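Local coordinates for protein 16S rRNA methyltransferase (PDB 3MQ2) that methylates the N1 position of adenine 1408 in 16S rRNA, using S-adenosylmethionine, and so confers resistance to aminoglycosides such as kanamycin, neomycin and apramycin, at residues A[123-127]-A[171-176]; A[178-184]-A[207-213]; A[4-8]-A[84-88]. One frame throughout, in Å; residues are numbered along the deposited sequence. Where two conformers were deposited one is given.

Interaction 1: A[123-127]-A[171-176]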
ATOM      1  N   LEU A 123      -6.897 -10.380  -0.896  1.00 10.05           N
ATOM      2  CA  LEU A 123      -7.667  -9.230  -1.389  1.00 11.02           C
ATOM      3  C   LEU A 123      -8.897  -8.993  -0.517  1.00 12.11           C
ATOM      4  O   LEU A 123      -9.248  -7.854  -0.196  1.00 10.51           O
ATOM      5  CB  LEU A 123      -8.074  -9.425  -2.853  1.00 12.01           C
ATOM      6  CG  LEU A 123      -6.929  -9.304  -3.858  1.00 12.45           C
ATOM      7  CD1 LEU A 123      -7.337  -9.834  -5.238  1.00 14.04           C
ATOM      8  CD2 LEU A 123      -6.507  -7.843  -3.939  1.00 10.77           C
ATOM      9  N   ARG A 124      -9.552 -10.077  -0.120  1.00 12.19           N
ATOM     10  CA  ARG A 124     -10.719  -9.955   0.752  1.00 12.71           C
ATOM     11  C   ARG A 124     -10.361  -9.405   2.122  1.00 12.18           C
ATOM     12  O   ARG A 124     -11.134  -8.648   2.711  1.00 12.15           O
ATOM     13  CB  ARG A 124     -11.432 -11.304   0.895  1.00 11.80           C
ATOM     14  CG  ARG A 124     -12.187 -11.705  -0.359  1.00 12.62           C
ATOM     15  CD  ARG A 124     -12.993 -12.987  -0.146  1.00 20.99           C
ATOM     16  NE  ARG A 124     -13.733 -13.355  -1.350  1.00 18.87           N
ATOM     17  CZ  ARG A 124     -13.998 -14.603  -1.720  1.00 26.26           C
ATOM     18  NH1 ARG A 124     -13.599 -15.621  -0.968  1.00 25.78           N
ATOM     19  NH2 ARG A 124     -14.674 -14.834  -2.839  1.00 31.31           N
ATOM     20  N   GLY A 125      -9.195  -9.790   2.636  1.00 11.13           N
ATOM     21  CA  GLY A 125      -8.758  -9.308   3.935  1.00 14.36           C
ATOM     22  C   GLY A 125      -8.471  -7.817   3.896  1.00 11.94           C
ATOM     23  O   GLY A 125      -8.742  -7.097   4.859  1.00 12.54           O
ATOM     24  N   MET A 126      -7.906  -7.354   2.782  1.00 12.47           N
ATOM     25  CA  MET A 126      -7.625  -5.936   2.628  1.00  9.51           C
ATOM     26  C   MET A 126      -8.926  -5.167   2.426  1.00 13.19           C
ATOM     27  O   MET A 126      -9.102  -4.082   2.982  1.00 12.52           O
ATOM     28  CB  MET A 126      -6.637  -5.697   1.481  1.00  7.04           C
ATOM     29  CG  MET A 126      -5.195  -6.021   1.889  1.00 10.49           C
ATOM     30  SD  MET A 126      -3.970  -5.533   0.647  1.00 16.55           S
ATOM     31  CE  MET A 126      -4.330  -6.752  -0.616  1.00 13.25           C
ATOM     32  N   ALA A 127      -9.842  -5.740   1.653  1.00 10.91           N
ATOM     33  CA  ALA A 127     -11.133  -5.100   1.448  1.00 10.95           C
ATOM     34  C   ALA A 127     -11.871  -4.974   2.782  1.00 13.56           C
ATOM     35  O   ALA A 127     -12.630  -4.036   2.988  1.00 12.23           O
ATOM     36  CB  ALA A 127     -11.981  -5.871   0.431  1.00 10.27           C
ATOM     37  N   TYR A 171     -10.388  -9.856  -9.338  1.00 16.32           N
ATOM     38  CA  TYR A 171     -10.595  -8.784  -8.376  1.00 18.10           C
ATOM     39  C   TYR A 171     -12.066  -8.723  -7.969  1.00 21.21           C
ATOM     40  O   TYR A 171     -12.379  -8.583  -6.785  1.00 20.79           O
ATOM     41  CB  TYR A 171     -10.104  -7.445  -8.940  1.00 15.00           C
ATOM     42  CG  TYR A 171      -8.647  -7.168  -8.645  1.00 16.24           C
ATOM     43  CD1 TYR A 171      -7.689  -8.163  -8.778  1.00 15.01           C
ATOM     44  CD2 TYR A 171      -8.230  -5.912  -8.225  1.00 16.87           C
ATOM     45  CE1 TYR A 171      -6.353  -7.919  -8.503  1.00 14.63           C
ATOM     46  CE2 TYR A 171      -6.898  -5.653  -7.951  1.00 11.75           C
ATOM     47  CZ  TYR A 171      -5.963  -6.660  -8.097  1.00 11.01           C
ATOM     48  OH  TYR A 171      -4.643  -6.400  -7.810  1.00 14.24           O
ATOM     49  N   ALA A 172     -12.960  -8.850  -8.951  1.00 17.10           N
ATOM     50  CA  ALA A 172     -14.397  -8.806  -8.679  1.00 17.88           C
ATOM     51  C   ALA A 172     -14.826  -9.910  -7.716  1.00 21.73           C
ATOM     52  O   ALA A 172     -15.644  -9.675  -6.831  1.00 23.97           O
ATOM     53  CB  ALA A 172     -15.204  -8.897  -9.975  1.00 19.19           C
ATOM     54  N   GLU A 173     -14.273 -11.108  -7.892  1.00 26.84           N
ATOM     55  CA  GLU A 173     -14.571 -12.234  -7.006  1.00 26.48           C
ATOM     56  C   GLU A 173     -14.232 -11.889  -5.559  1.00 23.82           C
ATOM     57  O   GLU A 173     -14.858 -12.396  -4.624  1.00 26.05           O
ATOM     58  CB  GLU A 173     -13.769 -13.468  -7.419  1.00 30.75           C
ATOM     59  CG  GLU A 173     -13.951 -13.896  -8.865  1.00 48.72           C
ATOM     60  CD  GLU A 173     -12.956 -14.967  -9.281  1.00 58.74           C
ATOM     61  OE1 GLU A 173     -12.887 -15.282 -10.489  0.49 59.36           O
ATOM     62  OE2 GLU A 173     -12.242 -15.493  -8.399  0.53 60.22           O
ATOM     63  N   ALA A 174     -13.238 -11.026  -5.381  1.00 18.37           N
ATOM     64  CA  ALA A 174     -12.751 -10.677  -4.053  1.00 18.93           C
ATOM     65  C   ALA A 174     -13.332  -9.354  -3.569  1.00 17.10           C
ATOM     66  O   ALA A 174     -12.975  -8.872  -2.501  1.00 16.49           O
ATOM     67  CB  ALA A 174     -11.226 -10.620  -4.041  1.00 15.44           C
ATOM     68  N   GLY A 175     -14.219  -8.765  -4.365  1.00 17.19           N
ATOM     69  CA  GLY A 175     -14.868  -7.524  -3.986  1.00 17.63           C
ATOM     70  C   GLY A 175     -14.117  -6.252  -4.344  1.00 18.74           C
ATOM     71  O   GLY A 175     -14.344  -5.212  -3.729  1.00 19.15           O
ATOM     72  N   TRP A 176     -13.210  -6.332  -5.316  1.00 15.60           N
ATOM     73  CA  TRP A 176     -12.539  -5.144  -5.842  1.00 15.66           C
ATOM     74  C   TRP A 176     -13.004  -4.863  -7.262  1.00 14.30           C
ATOM     75  O   TRP A 176     -12.944  -5.736  -8.120  1.00 19.79           O
ATOM     76  CB  TRP A 176     -11.021  -5.321  -5.886  1.00 11.79           C
ATOM     77  CG  TRP A 176     -10.340  -5.491  -4.553  1.00 10.55           C
ATOM     78  CD1 TRP A 176     -10.776  -6.223  -3.480  1.00 13.25           C
ATOM     79  CD2 TRP A 176      -9.081  -4.925  -4.174  1.00 11.69           C
ATOM     80  NE1 TRP A 176      -9.852  -6.142  -2.450  1.00 12.86           N
ATOM     81  CE2 TRP A 176      -8.804  -5.348  -2.854  1.00 11.55           C
ATOM     82  CE3 TRP A 176      -8.150  -4.106  -4.828  1.00 12.98           C
ATOM     83  CZ2 TRP A 176      -7.648  -4.976  -2.178  1.00 11.11           C
ATOM     84  CZ3 TRP A 176      -6.996  -3.734  -4.151  1.00 13.63           C
ATOM     85  CH2 TRP A 176      -6.758  -4.167  -2.839  1.00 12.96           C
TER
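Leu-123 on helix 121-128 meets Trp-176 just after a Schellman motif that ends helix 160-173, in a methyltransferase of the Rossmann-like class. Gly-175 makes the turn with positive phi (87°), and two bonds run back into the last helical turn: Trp-176 N to Tyr-171 O and Gly-175 N to Ala-172 O. Tyr-171 O also accepts Ala-174 N, from the opposite face of its plane.

Leu-123 O is doubly used as well. Besides the helical bond from Ala-127 N, it accepts Trp-176 NE1 at 2.9 Å with an N-H...O angle of 150°. The indole donor stands above the carbonyl plane, on the face opposite Ala-127 N, so the buried indole N-H is satisfied without breaking the helix bond. The same leucine packs on the ring it binds: CD2 lies over the six-membered ring, 3.6 Å from Trp-176 CZ2. Its other branch, CD1, sits off-centre on Tyr-171, 3.9 Å from CE1. Met-126 CB comes to the indole edge, in plane, and Leu-123 CB touches Ala-174 CB at 3.6 Å.

Tyr-171 OH is hydrogen-bonded to Val-115 O, while Trp-176 and Tyr-171 also lie against Phe-136 and Val-138 of strand 134-141. The contact thus joins helix 121-128 to the C-terminal end of helix 160-173 and the start of strand 176-184. At its exposed margin Arg-124, extended from CG to NE (chi3 179°), crosses to the end of the other helix, where NH2 donates in its guanidinium plane to Glu-173 O at 3.0 Å.

Interaction 2: A[178-184]-A[207-213]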
ATOM      1  N   LEU A 178     -12.082  -3.345 -10.483  1.00 16.41           N
ATOM      2  CA  LEU A 178     -10.913  -2.860 -11.213  1.00 20.06           C
ATOM      3  C   LEU A 178     -11.365  -1.974 -12.362  1.00 21.77           C
ATOM      4  O   LEU A 178     -11.886  -2.467 -13.363  1.00 23.53           O
ATOM      5  CB  LEU A 178     -10.070  -4.029 -11.735  1.00 15.43           C
ATOM      6  CG  LEU A 178      -8.770  -3.651 -12.453  1.00 19.55           C
ATOM      7  CD1 LEU A 178      -7.898  -2.739 -11.593  1.00 16.06           C
ATOM      8  CD2 LEU A 178      -8.003  -4.904 -12.855  1.00 22.01           C
ATOM      9  N   ALA A 179     -11.167  -0.667 -12.208  1.00 14.17           N
ATOM     10  CA  ALA A 179     -11.718   0.311 -13.143  1.00 17.74           C
ATOM     11  C   ALA A 179     -10.712   0.725 -14.202  1.00 21.19           C
ATOM     12  O   ALA A 179     -11.085   1.065 -15.323  1.00 23.47           O
ATOM     13  CB  ALA A 179     -12.198   1.531 -12.388  1.00 23.70           C
ATOM     14  N   ASP A 180      -9.435   0.723 -13.841  1.00 16.32           N
ATOM     15  CA  ASP A 180      -8.420   1.196 -14.760  1.00 17.31           C
ATOM     16  C   ASP A 180      -7.107   0.451 -14.597  1.00 13.40           C
ATOM     17  O   ASP A 180      -6.712   0.094 -13.486  1.00 13.05           O
ATOM     18  CB  ASP A 180      -8.184   2.687 -14.569  1.00 17.44           C
ATOM     19  CG  ASP A 180      -7.273   3.264 -15.628  1.00 32.23           C
ATOM     20  OD1 ASP A 180      -7.749   3.491 -16.765  1.00 26.43           O
ATOM     21  OD2 ASP A 180      -6.083   3.484 -15.329  1.00 35.55           O
ATOM     22  N   CYS A 181      -6.449   0.199 -15.721  0.60 15.74           N
ATOM     23  CA  CYS A 181      -5.122  -0.402 -15.727  0.60 14.80           C
ATOM     24  C   CYS A 181      -4.257   0.369 -16.710  0.60 17.31           C
ATOM     25  O   CYS A 181      -4.595   0.477 -17.891  0.60 17.40           O
ATOM     26  CB  CYS A 181      -5.193  -1.871 -16.151  0.60 16.79           C
ATOM     27  SG  CYS A 181      -6.383  -2.871 -15.218  0.60 20.16           S
ATOM     28  N   ARG A 182      -3.152   0.927 -16.235  1.00 13.02           N
ATOM     29  CA  ARG A 182      -2.268   1.657 -17.141  0.55 15.63           C
ATOM     30  C   ARG A 182      -0.814   1.651 -16.684  1.00 13.65           C
ATOM     31  O   ARG A 182      -0.526   1.556 -15.500  1.00 12.89           O
ATOM     32  CB  ARG A 182      -2.756   3.098 -17.299  0.55 18.50           C
ATOM     33  CG  ARG A 182      -2.764   3.896 -16.007  0.55 17.96           C
ATOM     34  CD  ARG A 182      -3.264   5.320 -16.241  0.55 20.15           C
ATOM     35  NE  ARG A 182      -4.648   5.340 -16.694  0.55 18.45           N
ATOM     36  CZ  ARG A 182      -5.081   5.991 -17.771  0.55 28.61           C
ATOM     37  NH1 ARG A 182      -4.236   6.690 -18.518  0.55 33.11           N
ATOM     38  NH2 ARG A 182      -6.363   5.948 -18.100  0.55 32.82           N
ATOM     39  N   TYR A 183       0.094   1.761 -17.645  1.00 16.70           N
ATOM     40  CA  TYR A 183       1.501   1.887 -17.329  1.00 13.02           C
ATOM     41  C   TYR A 183       1.762   3.267 -16.736  1.00 13.30           C
ATOM     42  O   TYR A 183       1.136   4.262 -17.138  1.00 16.04           O
ATOM     43  CB  TYR A 183       2.341   1.730 -18.590  1.00 13.47           C
ATOM     44  CG  TYR A 183       2.407   0.338 -19.167  1.00 14.75           C
ATOM     45  CD1 TYR A 183       2.857  -0.738 -18.410  1.00 14.16           C
ATOM     46  CD2 TYR A 183       2.053   0.108 -20.491  1.00 19.41           C
ATOM     47  CE1 TYR A 183       2.935  -2.011 -18.954  1.00 13.37           C
ATOM     48  CE2 TYR A 183       2.133  -1.157 -21.044  1.00 17.51           C
ATOM     49  CZ  TYR A 183       2.578  -2.212 -20.277  1.00 16.88           C
ATOM     50  OH  TYR A 183       2.657  -3.467 -20.828  1.00 20.55           O
ATOM     51  N   LEU A 184       2.672   3.322 -15.768  1.00 12.50           N
ATOM     52  CA  LEU A 184       3.129   4.587 -15.211  1.00  9.80           C
ATOM     53  C   LEU A 184       4.506   4.902 -15.765  1.00 15.20           C
ATOM     54  O   LEU A 184       5.383   4.032 -15.788  1.00 15.00           O
ATOM     55  CB  LEU A 184       3.224   4.510 -13.684  1.00 13.16           C
ATOM     56  CG  LEU A 184       1.931   4.363 -12.889  1.00 13.15           C
ATOM     57  CD1 LEU A 184       2.273   4.570 -11.426  1.00 13.38           C
ATOM     58  CD2 LEU A 184       0.884   5.362 -13.356  1.00 17.06           C
ATOM     59  N   PHE A 207       8.603   0.921 -19.484  1.00 10.88           N
ATOM     60  CA  PHE A 207       7.856   1.114 -18.252  1.00  9.92           C
ATOM     61  C   PHE A 207       8.263   0.048 -17.261  1.00 12.76           C
ATOM     62  O   PHE A 207       8.563  -1.082 -17.646  1.00 12.60           O
ATOM     63  CB  PHE A 207       6.359   0.970 -18.488  1.00 13.40           C
ATOM     64  CG  PHE A 207       5.776   2.025 -19.369  1.00 14.09           C
ATOM     65  CD1 PHE A 207       5.686   3.337 -18.937  1.00 13.23           C
ATOM     66  CD2 PHE A 207       5.279   1.690 -20.617  1.00 12.73           C
ATOM     67  CE1 PHE A 207       5.127   4.316 -19.762  1.00 13.82           C
ATOM     68  CE2 PHE A 207       4.713   2.657 -21.442  1.00 15.64           C
ATOM     69  CZ  PHE A 207       4.636   3.970 -21.002  1.00 14.83           C
ATOM     70  N   ASP A 208       8.240   0.407 -15.984  1.00 12.63           N
ATOM     71  CA  ASP A 208       8.575  -0.527 -14.921  1.00 11.72           C
ATOM     72  C   ASP A 208       7.370  -0.894 -14.082  1.00 13.52           C
ATOM     73  O   ASP A 208       7.425  -1.857 -13.329  1.00 11.00           O
ATOM     74  CB  ASP A 208       9.603   0.098 -13.992  1.00  7.73           C
ATOM     75  CG  ASP A 208      10.868   0.465 -14.709  1.00 10.84           C
ATOM     76  OD1 ASP A 208      11.356  -0.386 -15.472  1.00 13.96           O
ATOM     77  OD2 ASP A 208      11.364   1.591 -14.510  1.00 16.05           O
ATOM     78  N   VAL A 209       6.297  -0.112 -14.192  1.00 10.06           N
ATOM     79  CA  VAL A 209       5.173  -0.245 -13.267  1.00  9.78           C
ATOM     80  C   VAL A 209       3.845  -0.214 -14.007  1.00 11.98           C
ATOM     81  O   VAL A 209       3.663   0.567 -14.945  1.00 11.31           O
ATOM     82  CB  VAL A 209       5.201   0.888 -12.229  1.00  8.50           C
ATOM     83  CG1 VAL A 209       3.922   0.902 -11.384  1.00 10.35           C
ATOM     84  CG2 VAL A 209       6.434   0.768 -11.339  1.00 11.48           C
ATOM     85  N   LEU A 210       2.925  -1.074 -13.588  1.00  8.80           N
ATOM     86  CA  LEU A 210       1.560  -1.079 -14.093  1.00  9.26           C
ATOM     87  C   LEU A 210       0.645  -0.703 -12.930  1.00 11.86           C
ATOM     88  O   LEU A 210       0.655  -1.366 -11.896  1.00 14.27           O
ATOM     89  CB  LEU A 210       1.185  -2.482 -14.580  1.00 11.14           C
ATOM     90  CG  LEU A 210      -0.195  -2.689 -15.200  1.00 15.44           C
ATOM     91  CD1 LEU A 210      -0.309  -1.843 -16.461  1.00 13.73           C
ATOM     92  CD2 LEU A 210      -0.423  -4.159 -15.514  1.00 16.99           C
ATOM     93  N   ALA A 211      -0.140   0.361 -13.100  1.00 10.17           N
ATOM     94  CA  ALA A 211      -1.057   0.827 -12.058  1.00 12.12           C
ATOM     95  C   ALA A 211      -2.463   0.269 -12.240  1.00 13.09           C
ATOM     96  O   ALA A 211      -3.080   0.452 -13.284  1.00 12.62           O
ATOM     97  CB  ALA A 211      -1.108   2.355 -12.034  1.00 11.76           C
ATOM     98  N   LEU A 212      -2.956  -0.400 -11.205  1.00 12.44           N
ATOM     99  CA  LEU A 212      -4.322  -0.907 -11.172  1.00 10.90           C
ATOM    100  C   LEU A 212      -5.102  -0.034 -10.210  1.00 11.91           C
ATOM    101  O   LEU A 212      -4.746   0.061  -9.041  1.00 13.53           O
ATOM    102  CB  LEU A 212      -4.334  -2.351 -10.652  1.00 13.98           C
ATOM    103  CG  LEU A 212      -3.427  -3.386 -11.328  1.00 21.98           C
ATOM    104  CD1 LEU A 212      -3.497  -4.718 -10.594  1.00 21.57           C
ATOM    105  CD2 LEU A 212      -3.792  -3.572 -12.781  1.00 24.69           C
ATOM    106  N   THR A 213      -6.172   0.605 -10.681  1.00 11.32           N
ATOM    107  CA  THR A 213      -6.969   1.432  -9.783  1.00 10.81           C
ATOM    108  C   THR A 213      -8.447   1.076  -9.868  1.00 14.10           C
ATOM    109  O   THR A 213      -8.914   0.493 -10.847  1.00 13.62           O
ATOM    110  CB  THR A 213      -6.783   2.948 -10.039  1.00 14.34           C
ATOM    111  OG1 THR A 213      -7.095   3.258 -11.408  1.00 14.84           O
ATOM    112  CG2 THR A 213      -5.340   3.379  -9.752  1.00 14.35           C
TER
HETATM  113  O   HOH W   1      -4.788   2.871 -13.101  1.00 15.71           O
HETATM  114  O   HOH W   2       7.809   2.924 -15.046  1.00 14.90           O
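Tyr-183 lays its CB over the centre of the Phe-207 ring, 3.5 Å from the centroid of that ring and 12° off its normal. The two rings are nearly parallel (planes at 7°) but slid apart, so they barely overlap; the methylene, more than the tyrosine ring, occupies the phenylalanine face. On its other flank Tyr-183 CD1 meets Leu-210 CD1 at 3.9 Å.

The backbones run antiparallel. Cys-181 with Leu-212 and Tyr-183 with Leu-210 are non-hydrogen-bonded pairs, and SG of Cys-181, in one of its two conformers, touches CD2 of Leu-212 at 3.6 Å on the same side of the sheet. Arg-182 with Ala-211 is a hydrogen-bonded pair, its Ala-211 N to Arg-182 O bond measuring 2.7 Å. Near Thr-213 the register slips by one residue: Ala-179 N and Asp-180 N both donate to Thr-213 O, a classic beta bulge.

The opposite side carries polar chemistry. In one of its two deposited conformers Arg-182, its CG placed between the backbone N and the carbonyl carbon (chi1 62°), folds back to grip Asp-180 side-on, NE to OD2 at 2.7 Å and NH2 to OD1 at 3.1 Å; this salt bridge lies within one strand and rests on that copy. A water joins Asp-180 OD2, Ala-211 O and Thr-213 OG1. Further along, Leu-184 CG packs on Ala-211 CB at 3.7 Å.

Strand 176-184 is the outermost strand at this end of the seven-stranded sheet; strand 209-216, antiparallel to both neighbours, separates it from strand 134-141 and bonds to Leu-140 and Val-138 there. Helix 160-173 packs on the side of Cys-181, Tyr-183 and Leu-212, whereas Val-189 of helix 186-191 meets Leu-184 and Val-209 on the other.

Interaction 3: A[4-8]-A[84-88]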
ATOM      1  N   MET A   4      -3.268  -2.933  17.908  1.00 17.46           N
ATOM      2  CA  MET A   4      -2.403  -2.286  16.921  1.00 13.10           C
ATOM      3  C   MET A   4      -1.021  -2.064  17.519  1.00 14.81           C
ATOM      4  O   MET A   4      -0.894  -1.741  18.699  1.00 18.44           O
ATOM      5  CB  MET A   4      -2.994  -0.958  16.472  1.00 17.90           C
ATOM      6  CG  MET A   4      -4.268  -1.089  15.655  1.00 22.56           C
ATOM      7  SD  MET A   4      -4.758   0.528  15.070  1.00 24.17           S
ATOM      8  CE  MET A   4      -6.402   0.168  14.439  1.00 39.29           C
ATOM      9  N   ARG A   5       0.010  -2.225  16.702  1.00 11.74           N
ATOM     10  CA  ARG A   5       1.379  -2.168  17.193  1.00 10.09           C
ATOM     11  C   ARG A   5       2.093  -1.014  16.508  1.00 12.06           C
ATOM     12  O   ARG A   5       2.557  -1.156  15.377  1.00 11.51           O
ATOM     13  CB  ARG A   5       2.096  -3.491  16.887  1.00 10.99           C
ATOM     14  CG  ARG A   5       1.516  -4.684  17.664  1.00 11.51           C
ATOM     15  CD  ARG A   5       2.066  -6.003  17.163  1.00 15.56           C
ATOM     16  NE  ARG A   5       1.680  -6.304  15.782  1.00 14.48           N
ATOM     17  CZ  ARG A   5       0.560  -6.927  15.428  1.00  9.87           C
ATOM     18  NH1 ARG A   5      -0.338  -7.305  16.355  1.00 10.40           N
ATOM     19  NH2 ARG A   5       0.337  -7.173  14.141  1.00 11.58           N
ATOM     20  N   ARG A   6       2.174   0.127  17.190  1.00  7.70           N
ATOM     21  CA  ARG A   6       2.778   1.308  16.593  1.00  8.53           C
ATOM     22  C   ARG A   6       4.291   1.195  16.591  1.00 12.39           C
ATOM     23  O   ARG A   6       4.897   0.753  17.567  1.00 13.27           O
ATOM     24  CB  ARG A   6       2.337   2.590  17.315  1.00  7.51           C
ATOM     25  CG  ARG A   6       2.953   3.847  16.701  1.00  9.41           C
ATOM     26  CD  ARG A   6       2.444   5.132  17.338  1.00 11.01           C
ATOM     27  NE  ARG A   6       3.052   6.285  16.662  1.00 13.14           N
ATOM     28  CZ  ARG A   6       3.150   7.506  17.179  1.00 18.39           C
ATOM     29  NH1 ARG A   6       2.668   7.770  18.391  1.00 16.33           N
ATOM     30  NH2 ARG A   6       3.733   8.468  16.475  1.00 15.86           N
ATOM     31  N   VAL A   7       4.893   1.584  15.475  1.00  8.37           N
ATOM     32  CA  VAL A   7       6.342   1.638  15.368  1.00  7.60           C
ATOM     33  C   VAL A   7       6.826   3.076  15.432  1.00 11.16           C
ATOM     34  O   VAL A   7       6.368   3.935  14.671  1.00 12.85           O
ATOM     35  CB  VAL A   7       6.837   0.999  14.064  1.00 10.27           C
ATOM     36  CG1 VAL A   7       8.350   1.212  13.914  1.00 13.53           C
ATOM     37  CG2 VAL A   7       6.503  -0.501  14.065  1.00 11.98           C
ATOM     38  N   VAL A   8       7.753   3.341  16.354  1.00 11.58           N
ATOM     39  CA  VAL A   8       8.438   4.641  16.403  1.00 12.35           C
ATOM     40  C   VAL A   8       9.927   4.406  16.643  1.00 14.11           C
ATOM     41  O   VAL A   8      10.337   4.035  17.739  1.00 15.08           O
ATOM     42  CB  VAL A   8       7.871   5.584  17.486  1.00 14.26           C
ATOM     43  CG1 VAL A   8       8.649   6.892  17.500  1.00 20.25           C
ATOM     44  CG2 VAL A   8       6.378   5.862  17.248  1.00 15.76           C
ATOM     45  N   LEU A  84       0.721   7.287  11.049  1.00  9.20           N
ATOM     46  CA  LEU A  84       0.874   6.210  11.999  1.00  9.58           C
ATOM     47  C   LEU A  84       1.480   5.009  11.283  1.00  9.20           C
ATOM     48  O   LEU A  84       0.924   4.523  10.302  1.00 10.80           O
ATOM     49  CB  LEU A  84      -0.503   5.851  12.569  1.00 10.98           C
ATOM     50  CG  LEU A  84      -0.627   4.597  13.416  1.00 13.56           C
ATOM     51  CD1 LEU A  84       0.152   4.762  14.705  1.00 15.77           C
ATOM     52  CD2 LEU A  84      -2.104   4.335  13.715  1.00 17.03           C
ATOM     53  N   TYR A  85       2.633   4.552  11.767  1.00  7.54           N
ATOM     54  CA  TYR A  85       3.276   3.353  11.241  1.00  9.42           C
ATOM     55  C   TYR A  85       2.970   2.159  12.143  1.00  8.87           C
ATOM     56  O   TYR A  85       3.119   2.240  13.367  1.00 11.64           O
ATOM     57  CB  TYR A  85       4.793   3.557  11.153  1.00 10.15           C
ATOM     58  CG  TYR A  85       5.183   4.541  10.082  1.00  9.03           C
ATOM     59  CD1 TYR A  85       5.225   4.160   8.754  1.00  9.30           C
ATOM     60  CD2 TYR A  85       5.485   5.864  10.401  1.00  9.29           C
ATOM     61  CE1 TYR A  85       5.577   5.062   7.766  1.00 10.44           C
ATOM     62  CE2 TYR A  85       5.825   6.777   9.424  1.00 11.87           C
ATOM     63  CZ  TYR A  85       5.867   6.366   8.109  1.00 12.16           C
ATOM     64  OH  TYR A  85       6.210   7.265   7.131  1.00 11.67           O
ATOM     65  N   LEU A  86       2.551   1.051  11.536  1.00  6.48           N
ATOM     66  CA  LEU A  86       2.160  -0.139  12.292  1.00  6.33           C
ATOM     67  C   LEU A  86       2.941  -1.365  11.831  1.00  7.76           C
ATOM     68  O   LEU A  86       3.311  -1.486  10.670  1.00 10.04           O
ATOM     69  CB  LEU A  86       0.660  -0.418  12.103  1.00  7.30           C
ATOM     70  CG  LEU A  86      -0.303   0.681  12.541  1.00  7.44           C
ATOM     71  CD1 LEU A  86      -1.753   0.217  12.344  1.00  8.90           C
ATOM     72  CD2 LEU A  86      -0.086   1.080  14.005  1.00 11.75           C
ATOM     73  N   TRP A  87       3.159  -2.293  12.750  1.00  8.61           N
ATOM     74  CA  TRP A  87       3.876  -3.525  12.449  1.00  9.61           C
ATOM     75  C   TRP A  87       2.853  -4.608  12.201  1.00 10.60           C
ATOM     76  O   TRP A  87       2.178  -5.034  13.130  1.00  9.59           O
ATOM     77  CB  TRP A  87       4.701  -3.909  13.673  1.00  7.61           C
ATOM     78  CG  TRP A  87       5.681  -5.023  13.495  1.00 10.36           C
ATOM     79  CD1 TRP A  87       6.239  -5.486  12.325  1.00 11.33           C
ATOM     80  CD2 TRP A  87       6.242  -5.818  14.551  1.00  9.59           C
ATOM     81  NE1 TRP A  87       7.122  -6.516  12.605  1.00 10.96           N
ATOM     82  CE2 TRP A  87       7.136  -6.733  13.955  1.00 10.25           C
ATOM     83  CE3 TRP A  87       6.081  -5.828  15.939  1.00 10.15           C
ATOM     84  CZ2 TRP A  87       7.859  -7.662  14.707  1.00 12.25           C
ATOM     85  CZ3 TRP A  87       6.807  -6.755  16.685  1.00 12.35           C
ATOM     86  CH2 TRP A  87       7.677  -7.660  16.067  1.00 16.26           C
ATOM     87  N   ALA A  88       2.713  -5.045  10.956  1.00  7.85           N
ATOM     88  CA  ALA A  88       1.685  -6.034  10.639  1.00  7.97           C
ATOM     89  C   ALA A  88       1.878  -6.584   9.245  1.00  8.76           C
ATOM     90  O   ALA A  88       2.423  -5.909   8.381  1.00 10.19           O
ATOM     91  CB  ALA A  88       0.289  -5.410  10.746  1.00 11.69           C
TER
HETATM   92  O   HOH W   3      -0.240  -3.572  14.171  1.00  9.03           O
HETATM   93  O   HOH W   4       4.168   5.697  14.076  1.00 12.01           O
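Arg-5 and Trp-87 are joined twice, once through the backbone and once through the arginine head. Trp-87 N donates to Arg-5 O at 2.9 Å, and the guanidinium returns with NE and NH2 both on Trp-87 O, each at 3.0 Å and both bent. A bend at chi3 (-65°) turns the head back onto that carbonyl. Val-7 N to Tyr-85 O, 2.8 Å and nearly straight at 172°, completes the bridge about Arg-6 and Leu-86; the strand directions differ by 116°, consistent with a single bridge.

The tighter packing lies beside these bonds: Val-7 CG2 reaches Trp-87 CB at 3.9 Å, and the extended Arg-6 lays CD 3.5 Å from Leu-84 CD1. Looser are the water-bridged margins. One water links Arg-5 N to Trp-87 O; another joins Arg-6 NE, Val-7 O and Tyr-85 N, while Met-4 SD stays 4.1 Å from Leu-86 CD1.

Ala-88, whose CB lies 3.8 Å from Arg-5 NH2, belongs to the S-adenosylhomocysteine pocket. Strand 5-8 pairs with strand 11-14 in the N-terminal hairpin, which crosses the edge strand 83-87; strand 52-58 flanks that strand, and helix 65-71 packs against Val-7 and Tyr-85.

How the interactions relate
Interactions 2 and 3 lie at opposite ends of the seven-stranded sheet, their centres 29 Å apart on either side of the chain's centre. Interaction 2 is antiparallel pairing within that sheet, with a bulge; interaction 3 adds a hairpin strand across its other edge by one bridge. Both are partly buried and water-bridged, but the salt bridge of the former lies along one strand, in one conformer, whereas the arginine of the latter crosses between segments. Interaction 1 is the most buried, relying on a leucine-indole contact and helix carbonyls that take donors from the other segment. It touches interaction 2 where Tyr-171 OH packs 3.4 Å from Leu-212 CD1, and helix 160-173 leads directly into strand 176-184.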